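Local coordinates for protein alpha-rhamnosidase (Dictyoglomus thermophilum, PDB 6I60) that probably hydrolyses terminal non-reducing alpha-L-rhamnose residues from alpha-L-rhamnosides, as a bacterial alpha-L-rhamnosidase built of several beta domains and a helical glycosidase domain, at residues K62-T67 / W119-D124; Y175-R180 / V247-G252. One frame throughout, in Å; residues are numbered along the deposited sequence.

Both contacts belong to beta-rich parts of this multidomain glycosidase, but they share no strand: their centres lie about 55 Å apart, on opposite sides of the centre of the chain, and interaction 1 closes along the sequence before interaction 2 opens. Interaction 1 is partly buried, a loop of the N-terminal immunoglobulin-like domain meeting a beta turn, and is fastened largely by polar groups, among them a carboxylate, two hydroxyls and two backbone amides. Interaction 2 is buried and pairs two neighbouring antiparallel strands. There the three hydrogen bonds are all between backbone atoms, and the side chains that touch are almost wholly apolar. The areas buried between the paired segments are nonetheless similar, 424 and 415 Å².

Interaction 1 of 2, residues K62-T67 / W119-D124; sequences KNEKQT and WWDSKD
E64 reaches the turn of 119-124 with its carboxylate: OE1 accepts the amide N of S122 at 2.8 Å through its syn lone pair, in a nearly straight bond (168° at the hydrogen). Bent at chi2 (-66°), the chain turns this carboxylate almost parallel to that of D121, in an offset plane. E64 OE2 lies 3.6 Å from D121 OD2, where ionised groups would be expected to repel, though D121 OD2 also receives Q125 NE2. Next along, K65 O takes the hydroxyl of S122 in its carbonyl plane, on a lone pair. Q66 lays CB against the edge of the W119 indole, 3.7 Å from CE3, while its amide runs on to W55 and the carbonyls of S95 and E97. T67 closes the contact with two bonds: its N donates to W120 O at 2.7 Å, and its OG1 to D121 O. That second carbonyl is gripped from opposite faces, since D124 N closes the type I turn D121-D124 on it.

Thus the loop between strands 52-56 and 68-74 is tied to the end of strand 112-120, beside 68-74 in the immunoglobulin-like sheet, while N63 and E64 bond to S934 and N891 near the C-terminal strands.

Interaction 2 of 2, residues Y175-R180 / V247-G252; sequences YAPMFR and VILGNG
F179 and V247 form a hydrogen-bonded pair of an antiparallel strand pair, where parts 177-180 and 247-250 of strands 171-184 and 242-250 run 155° apart. Two backbone bonds join these residues, F179 N to V247 O at 2.7 Å and V247 N to F179 O at 3.1 Å. A third runs from L249 N to P177 O at 2.8 Å. Between them M178 and I248 make a non-hydrogen-bonded pair.

The side chains sort onto the two faces. On one, M178 and I248 lie side by side and point the same way, with I248 CD1 3.7 Å from M178 CG and also touching CE. I248 CG1 stands anti to the backbone N (chi1 173°), which sends the CG1-CD1 branch toward this methionine and the methyl of A176. On the other face, L249 lies across from P177 and F179, touching both: its CB meets P177 CG at 3.7 Å, the two side chains crossing at about a right angle, and its CD1 comes to 3.5 Å from F179 CE1. Replacing P177 by an alanine would probably leave L249 CB without its ring partner and open a gap beside it.

Further out, L265 of strand 264-273 packs against F179, V247 and L249, while I294 of strand 288-298 covers A176 and I248. Each strand is also bonded along its far side: M178 and R180 pair with T290 and K288, and I248 with E203 of strand 201-206. Beyond the strand end, N251 ND2 donates to A174 O and its backbone N to N297 OD1. N251 OD1 lies 3.4 Å from Y175 O, and the two are not bonded to each other.

Interaction 1 of 2, residues K62-T67 / W119-D124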
# COMPACT_ATOMS: atom_id res chain seq x y z
N LYS A 62 -14.66 -23.80 21.07
CA LYS A 62 -15.35 -22.78 20.30
C LYS A 62 -15.90 -21.70 21.23
O LYS A 62 -15.92 -21.84 22.45
CB LYS A 62 -16.47 -23.40 19.47
CG LYS A 62 -15.99 -24.27 18.33
CD LYS A 62 -17.15 -24.69 17.43
CE LYS A 62 -16.68 -25.54 16.26
NZ LYS A 62 -17.80 -26.31 15.65
N ASN A 63 -16.36 -20.60 20.62
CA ASN A 63 -16.97 -19.48 21.35
C ASN A 63 -16.03 -18.94 22.43
O ASN A 63 -16.45 -18.63 23.54
CB ASN A 63 -18.31 -19.88 21.96
CG ASN A 63 -19.27 -20.44 20.93
OD1 ASN A 63 -19.69 -19.74 20.02
ND2 ASN A 63 -19.61 -21.72 21.08
N GLU A 64 -14.75 -18.82 22.09
CA GLU A 64 -13.76 -18.32 23.02
C GLU A 64 -13.38 -16.89 22.65
O GLU A 64 -13.40 -16.50 21.48
CB GLU A 64 -12.52 -19.21 23.04
CG GLU A 64 -12.63 -20.41 23.97
CD GLU A 64 -12.71 -20.00 25.43
OE1 GLU A 64 -12.38 -18.84 25.75
OE2 GLU A 64 -13.08 -20.86 26.27
N LYS A 65 -13.03 -16.10 23.67
CA LYS A 65 -12.70 -14.70 23.49
C LYS A 65 -11.79 -14.26 24.64
O LYS A 65 -11.99 -14.69 25.78
CB LYS A 65 -13.97 -13.84 23.43
CG LYS A 65 -13.94 -12.57 24.27
CD LYS A 65 -15.12 -11.67 23.94
CE LYS A 65 -15.51 -10.80 25.13
NZ LYS A 65 -16.62 -9.87 24.79
N GLN A 66 -10.80 -13.44 24.32
CA GLN A 66 -9.86 -12.98 25.33
C GLN A 66 -10.54 -12.05 26.32
O GLN A 66 -11.26 -11.12 25.93
CB GLN A 66 -8.68 -12.26 24.67
CG GLN A 66 -7.76 -11.55 25.66
CD GLN A 66 -6.69 -10.72 24.97
OE1 GLN A 66 -5.82 -11.25 24.28
NE2 GLN A 66 -6.75 -9.40 25.15
N THR A 67 -10.31 -12.29 27.62
CA THR A 67 -10.83 -11.43 28.67
C THR A 67 -9.74 -10.66 29.41
O THR A 67 -10.06 -9.66 30.06
CB THR A 67 -11.63 -12.25 29.69
OG1 THR A 67 -10.79 -13.26 30.26
CG2 THR A 67 -12.82 -12.91 29.01
N TRP A 119 -2.58 -14.61 27.93
CA TRP A 119 -3.95 -14.18 27.73
C TRP A 119 -4.88 -15.07 28.54
O TRP A 119 -4.60 -16.24 28.78
CB TRP A 119 -4.34 -14.21 26.24
CG TRP A 119 -4.59 -15.58 25.70
CD1 TRP A 119 -3.66 -16.57 25.52
CD2 TRP A 119 -5.84 -16.12 25.26
NE1 TRP A 119 -4.26 -17.69 24.99
CE2 TRP A 119 -5.60 -17.44 24.82
CE3 TRP A 119 -7.15 -15.62 25.18
CZ2 TRP A 119 -6.61 -18.26 24.32
CZ3 TRP A 119 -8.15 -16.43 24.69
CH2 TRP A 119 -7.87 -17.74 24.26
N TRP A 120 -5.99 -14.48 28.98
CA TRP A 120 -7.02 -15.19 29.72
C TRP A 120 -8.23 -15.39 28.81
O TRP A 120 -8.71 -14.43 28.19
CB TRP A 120 -7.41 -14.43 30.98
CG TRP A 120 -6.43 -14.58 32.11
CD1 TRP A 120 -6.57 -15.36 33.22
CD2 TRP A 120 -5.16 -13.92 32.24
NE1 TRP A 120 -5.47 -15.24 34.03
CE2 TRP A 120 -4.59 -14.36 33.46
CE3 TRP A 120 -4.45 -13.01 31.46
CZ2 TRP A 120 -3.34 -13.92 33.90
CZ3 TRP A 120 -3.22 -12.57 31.90
CH2 TRP A 120 -2.68 -13.02 33.11
N ASP A 121 -8.72 -16.62 28.74
CA ASP A 121 -9.81 -16.95 27.83
C ASP A 121 -11.15 -16.53 28.46
O ASP A 121 -11.19 -15.79 29.45
CB ASP A 121 -9.77 -18.43 27.48
CG ASP A 121 -10.03 -19.32 28.68
OD1 ASP A 121 -10.00 -18.81 29.82
OD2 ASP A 121 -10.24 -20.53 28.47
N SER A 122 -12.25 -17.03 27.90
CA SER A 122 -13.57 -16.62 28.36
C SER A 122 -13.90 -17.13 29.76
O SER A 122 -14.80 -16.59 30.40
CB SER A 122 -14.64 -17.11 27.37
OG SER A 122 -14.77 -16.22 26.28
N LYS A 123 -13.19 -18.15 30.25
CA LYS A 123 -13.42 -18.68 31.59
C LYS A 123 -12.30 -18.33 32.56
O LYS A 123 -12.07 -19.07 33.52
CB LYS A 123 -13.54 -20.18 31.55
CG LYS A 123 -14.61 -20.62 30.70
CD LYS A 123 -14.87 -22.03 31.03
CE LYS A 123 -15.39 -22.69 29.82
NZ LYS A 123 -16.83 -22.59 29.89
N ASP A 124 -11.59 -17.24 32.29
CA ASP A 124 -10.50 -16.77 33.15
C ASP A 124 -9.40 -17.81 33.32
O ASP A 124 -8.65 -17.76 34.30
CB ASP A 124 -11.02 -16.31 34.51
CG ASP A 124 -10.14 -15.26 35.15
OD1 ASP A 124 -9.49 -14.50 34.41
OD2 ASP A 124 -10.11 -15.19 36.40

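Interaction 2 of 2, residues Y175-R180 / V247-G252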
# COMPACT_ATOMS: atom_id res chain seq x y z
N TYR A 175 25.07 12.31 -11.48
CA TYR A 175 25.72 11.02 -11.67
C TYR A 175 25.52 10.16 -10.42
O TYR A 175 24.73 10.48 -9.54
CB TYR A 175 27.20 11.21 -12.00
CG TYR A 175 27.49 11.43 -13.47
CD1 TYR A 175 26.68 12.26 -14.24
CD2 TYR A 175 28.57 10.81 -14.08
CE1 TYR A 175 26.95 12.46 -15.58
CE2 TYR A 175 28.84 11.01 -15.42
CZ TYR A 175 28.03 11.83 -16.17
OH TYR A 175 28.30 12.03 -17.50
N ALA A 176 26.25 9.05 -10.35
CA ALA A 176 26.15 8.13 -9.21
C ALA A 176 27.47 8.11 -8.45
O ALA A 176 28.39 7.39 -8.83
CB ALA A 176 25.78 6.72 -9.69
N PRO A 177 27.60 8.88 -7.37
CA PRO A 177 28.85 8.88 -6.61
C PRO A 177 28.96 7.67 -5.70
O PRO A 177 27.97 7.16 -5.17
CB PRO A 177 28.77 10.17 -5.80
CG PRO A 177 27.32 10.39 -5.60
CD PRO A 177 26.62 9.84 -6.82
N MET A 178 30.19 7.20 -5.53
CA MET A 178 30.51 6.11 -4.62
C MET A 178 31.35 6.66 -3.47
O MET A 178 32.17 7.55 -3.66
CB MET A 178 31.27 4.99 -5.34
CG MET A 178 30.65 4.57 -6.66
SD MET A 178 31.78 3.60 -7.68
CE MET A 178 30.82 2.10 -7.91
N PHE A 179 31.12 6.11 -2.27
CA PHE A 179 31.81 6.56 -1.07
C PHE A 179 32.43 5.36 -0.37
O PHE A 179 31.78 4.33 -0.21
CB PHE A 179 30.86 7.29 -0.13
CG PHE A 179 30.34 8.59 -0.68
CD1 PHE A 179 29.19 8.63 -1.45
CD2 PHE A 179 31.02 9.78 -0.45
CE1 PHE A 179 28.72 9.82 -1.96
CE2 PHE A 179 30.55 10.97 -0.96
CZ PHE A 179 29.40 10.99 -1.72
N ARG A 180 33.69 5.51 0.04
CA ARG A 180 34.45 4.42 0.64
C ARG A 180 35.16 4.90 1.89
O ARG A 180 35.69 6.02 1.93
CB ARG A 180 35.48 3.86 -0.36
CG ARG A 180 36.39 2.81 0.24
CD ARG A 180 37.57 2.49 -0.65
NE ARG A 180 37.87 1.06 -0.68
CZ ARG A 180 38.25 0.34 0.37
NH1 ARG A 180 38.39 0.90 1.56
NH2 ARG A 180 38.49 -0.96 0.22
N VAL A 247 29.18 2.58 -0.39
CA VAL A 247 27.88 3.20 -0.60
C VAL A 247 27.91 3.93 -1.94
O VAL A 247 28.77 4.79 -2.17
CB VAL A 247 27.52 4.18 0.53
CG1 VAL A 247 26.13 4.76 0.29
CG2 VAL A 247 27.60 3.50 1.88
N ILE A 248 26.97 3.59 -2.82
CA ILE A 248 26.79 4.27 -4.09
C ILE A 248 25.44 4.98 -4.05
O ILE A 248 24.44 4.40 -3.62
CB ILE A 248 26.88 3.29 -5.28
CG1 ILE A 248 26.51 3.99 -6.59
CG2 ILE A 248 26.00 2.07 -5.05
CD1 ILE A 248 27.25 3.47 -7.79
N LEU A 249 25.42 6.23 -4.49
CA LEU A 249 24.24 7.08 -4.37
C LEU A 249 23.52 7.21 -5.70
O LEU A 249 24.14 7.38 -6.75
CB LEU A 249 24.63 8.47 -3.87
CG LEU A 249 25.04 8.58 -2.40
CD1 LEU A 249 25.19 10.03 -2.00
CD2 LEU A 249 24.03 7.88 -1.50
N GLY A 250 22.19 7.14 -5.64
CA GLY A 250 21.35 7.39 -6.80
C GLY A 250 20.50 8.63 -6.61
O GLY A 250 20.34 9.10 -5.48
N ASN A 251 19.96 9.17 -7.70
CA ASN A 251 19.17 10.40 -7.60
C ASN A 251 17.79 10.12 -7.02
O ASN A 251 17.45 10.61 -5.93
CB ASN A 251 19.04 11.06 -8.98
CG ASN A 251 20.38 11.24 -9.66
OD1 ASN A 251 21.44 10.99 -9.08
ND2 ASN A 251 20.34 11.68 -10.91
N GLY A 252 16.97 9.35 -7.73
CA GLY A 252 15.63 9.05 -7.28
C GLY A 252 14.74 10.27 -7.29
O GLY A 252 14.54 10.90 -8.34